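Local coordinates for protein transmembrane oligosaccharyl transferase (PDB 3WAJ) that belongs to the oligosaccharyl transferase STT3 family, as an archaeal membrane protein of the GT-C clan that carries a zinc ion, at residues A[259-264]-A[278-283]. Sequence-based numbering, arbitrary orientation.
Sequences LIYLPF and PFQLLV
Tyr-261 reaches across to helix 278-303 and brings its ring up to Gln-280 and Leu-281, a compact case of one aromatic residue bridging two consecutive helices. The CB of Gln-280 meets the ring obliquely, 3.4 Å from CZ of Tyr-261, while CE2 of the tyrosine comes within 3.3 Å of the backbone N of Leu-281 and its CD2 rests 3.8 Å from CB of Leu-281. With CG anti to the backbone N (chi1 -177°) and beside the carbonyl carbon, the ring is carried toward helix 278-303. Next to it, the branched ends of two leucines meet at an oblique angle, Leu-262 CD1 lying 3.7 Å from Leu-281 CD2, at the more exposed border of an otherwise buried contact. In the STT3 N-terminal region, the contact joins helix 243-261 to the next helix in the chain, near their connecting loop. That connection also supplies the polar second shell. The Tyr-261 hydroxyl bonds the carbonyl O of Ser-277, whose OG pairs with Gln-280 OE1. Bent at chi2 (93°), the glutamine brings OE1 to 3.1 Å from Tyr-261 OH, amide and ring planes 38° apart, and its NE2 bonds the carbonyls of Phe-275 and Gly-216. Val-212 of helix 199-214 also touches the tyrosine side chain.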
loop_
_atom_site.group_PDB
_atom_site.type_symbol
_atom_site.label_atom_id
_atom_site.label_comp_id
_atom_site.label_asym_id
_atom_site.label_seq_id
_atom_site.Cartn_x
_atom_site.Cartn_y
_atom_site.Cartn_z
ATOM N N LEU A 259 12.380 -21.792 17.870
ATOM C CA LEU A 259 13.692 -22.094 17.305
ATOM C C LEU A 259 13.841 -21.509 15.913
ATOM O O LEU A 259 14.883 -20.946 15.568
ATOM C CB LEU A 259 13.896 -23.608 17.224
ATOM C CG LEU A 259 14.391 -24.282 18.488
ATOM C CD1 LEU A 259 14.474 -25.786 18.274
ATOM C CD2 LEU A 259 15.745 -23.703 18.840
ATOM N N ILE A 260 12.802 -21.670 15.106
ATOM C CA ILE A 260 12.792 -21.140 13.750
ATOM C C ILE A 260 12.800 -19.610 13.759
ATOM O O ILE A 260 13.437 -18.974 12.922
ATOM C CB ILE A 260 11.574 -21.670 12.991
ATOM C CG1 ILE A 260 11.704 -23.178 12.860
ATOM C CG2 ILE A 260 11.432 -21.004 11.615
ATOM C CD1 ILE A 260 10.445 -23.830 12.451
ATOM N N TYR A 261 12.101 -19.024 14.723
ATOM C CA TYR A 261 12.040 -17.579 14.818
ATOM C C TYR A 261 13.349 -17.001 15.323
ATOM O O TYR A 261 13.751 -15.906 14.916
ATOM C CB TYR A 261 10.907 -17.151 15.751
ATOM C CG TYR A 261 10.766 -15.656 15.809
ATOM C CD1 TYR A 261 10.252 -14.953 14.735
ATOM C CD2 TYR A 261 11.170 -14.948 16.921
ATOM C CE1 TYR A 261 10.130 -13.577 14.773
ATOM C CE2 TYR A 261 11.057 -13.569 16.974
ATOM C CZ TYR A 261 10.534 -12.888 15.898
ATOM O OH TYR A 261 10.415 -11.518 15.960
ATOM N N LEU A 262 13.992 -17.758 16.214
ATOM C CA LEU A 262 15.153 -17.316 16.994
ATOM C C LEU A 262 16.239 -16.527 16.244
ATOM O O LEU A 262 16.685 -15.486 16.735
ATOM C CB LEU A 262 15.775 -18.499 17.740
ATOM C CG LEU A 262 16.986 -18.225 18.627
ATOM C CD1 LEU A 262 16.636 -17.134 19.628
ATOM C CD2 LEU A 262 17.410 -19.510 19.355
ATOM N N PRO A 263 16.672 -17.009 15.066
ATOM C CA PRO A 263 17.723 -16.253 14.372
ATOM C C PRO A 263 17.326 -14.827 14.001
ATOM O O PRO A 263 18.211 -13.995 13.763
ATOM C CB PRO A 263 17.949 -17.067 13.088
ATOM C CG PRO A 263 17.550 -18.441 13.432
ATOM C CD PRO A 263 16.409 -18.309 14.414
ATOM N N PHE A 264 16.026 -14.544 13.953
ATOM C CA PHE A 264 15.571 -13.244 13.466
ATOM C C PHE A 264 15.067 -12.334 14.581
ATOM O O PHE A 264 14.691 -11.183 14.339
ATOM C CB PHE A 264 14.493 -13.440 12.405
ATOM C CG PHE A 264 14.862 -14.456 11.363
ATOM C CD1 PHE A 264 15.536 -14.071 10.205
ATOM C CD2 PHE A 264 14.539 -15.798 11.538
ATOM C CE1 PHE A 264 15.876 -15.013 9.229
ATOM C CE2 PHE A 264 14.874 -16.750 10.569
ATOM C CZ PHE A 264 15.551 -16.356 9.417
ATOM N N PRO A 278 12.482 -9.341 19.862
ATOM C CA PRO A 278 12.364 -10.561 20.670
ATOM C C PRO A 278 10.994 -10.719 21.342
ATOM O O PRO A 278 10.758 -11.745 21.985
ATOM C CB PRO A 278 13.500 -10.429 21.695
ATOM C CG PRO A 278 13.769 -8.962 21.789
ATOM C CD PRO A 278 13.425 -8.359 20.443
ATOM N N PHE A 279 10.107 -9.741 21.181
ATOM C CA PHE A 279 8.731 -9.881 21.655
ATOM C C PHE A 279 8.083 -11.160 21.110
ATOM O O PHE A 279 7.482 -11.946 21.852
ATOM C CB PHE A 279 7.876 -8.679 21.244
ATOM C CG PHE A 279 6.425 -8.831 21.615
ATOM C CD1 PHE A 279 5.465 -9.048 20.642
ATOM C CD2 PHE A 279 6.026 -8.794 22.954
ATOM C CE1 PHE A 279 4.119 -9.205 20.982
ATOM C CE2 PHE A 279 4.685 -8.954 23.302
ATOM C CZ PHE A 279 3.732 -9.163 22.319
ATOM N N GLN A 280 8.206 -11.356 19.802
ATOM C CA GLN A 280 7.592 -12.502 19.151
ATOM C C GLN A 280 8.163 -13.819 19.695
ATOM O O GLN A 280 7.408 -14.769 19.935
ATOM C CB GLN A 280 7.696 -12.389 17.616
ATOM C CG GLN A 280 6.855 -11.257 17.003
ATOM C CD GLN A 280 7.615 -9.932 16.816
ATOM O OE1 GLN A 280 8.559 -9.608 17.556
ATOM N NE2 GLN A 280 7.187 -9.154 15.820
ATOM N N LEU A 281 9.485 -13.850 19.914
ATOM C CA LEU A 281 10.184 -14.978 20.542
ATOM C C LEU A 281 9.626 -15.285 21.938
ATOM O O LEU A 281 9.422 -16.445 22.298
ATOM C CB LEU A 281 11.687 -14.680 20.645
ATOM C CG LEU A 281 12.603 -15.736 21.289
ATOM C CD1 LEU A 281 12.622 -17.036 20.486
ATOM C CD2 LEU A 281 14.033 -15.225 21.477
ATOM N N LEU A 282 9.389 -14.235 22.720
ATOM C CA LEU A 282 8.784 -14.379 24.036
ATOM C C LEU A 282 7.409 -15.014 23.897
ATOM O O LEU A 282 7.053 -15.903 24.674
ATOM C CB LEU A 282 8.666 -13.020 24.724
ATOM C CG LEU A 282 9.706 -12.647 25.782
ATOM C CD1 LEU A 282 11.089 -13.182 25.447
ATOM C CD2 LEU A 282 9.745 -11.132 25.945
ATOM N N VAL A 283 6.639 -14.567 22.906
ATOM C CA VAL A 283 5.297 -15.112 22.717
ATOM C C VAL A 283 5.353 -16.607 22.449
ATOM O O VAL A 283 4.626 -17.381 23.058
ATOM C CB VAL A 283 4.508 -14.402 21.591
ATOM C CG1 VAL A 283 3.157 -15.080 21.399
ATOM C CG2 VAL A 283 4.303 -12.946 21.935
#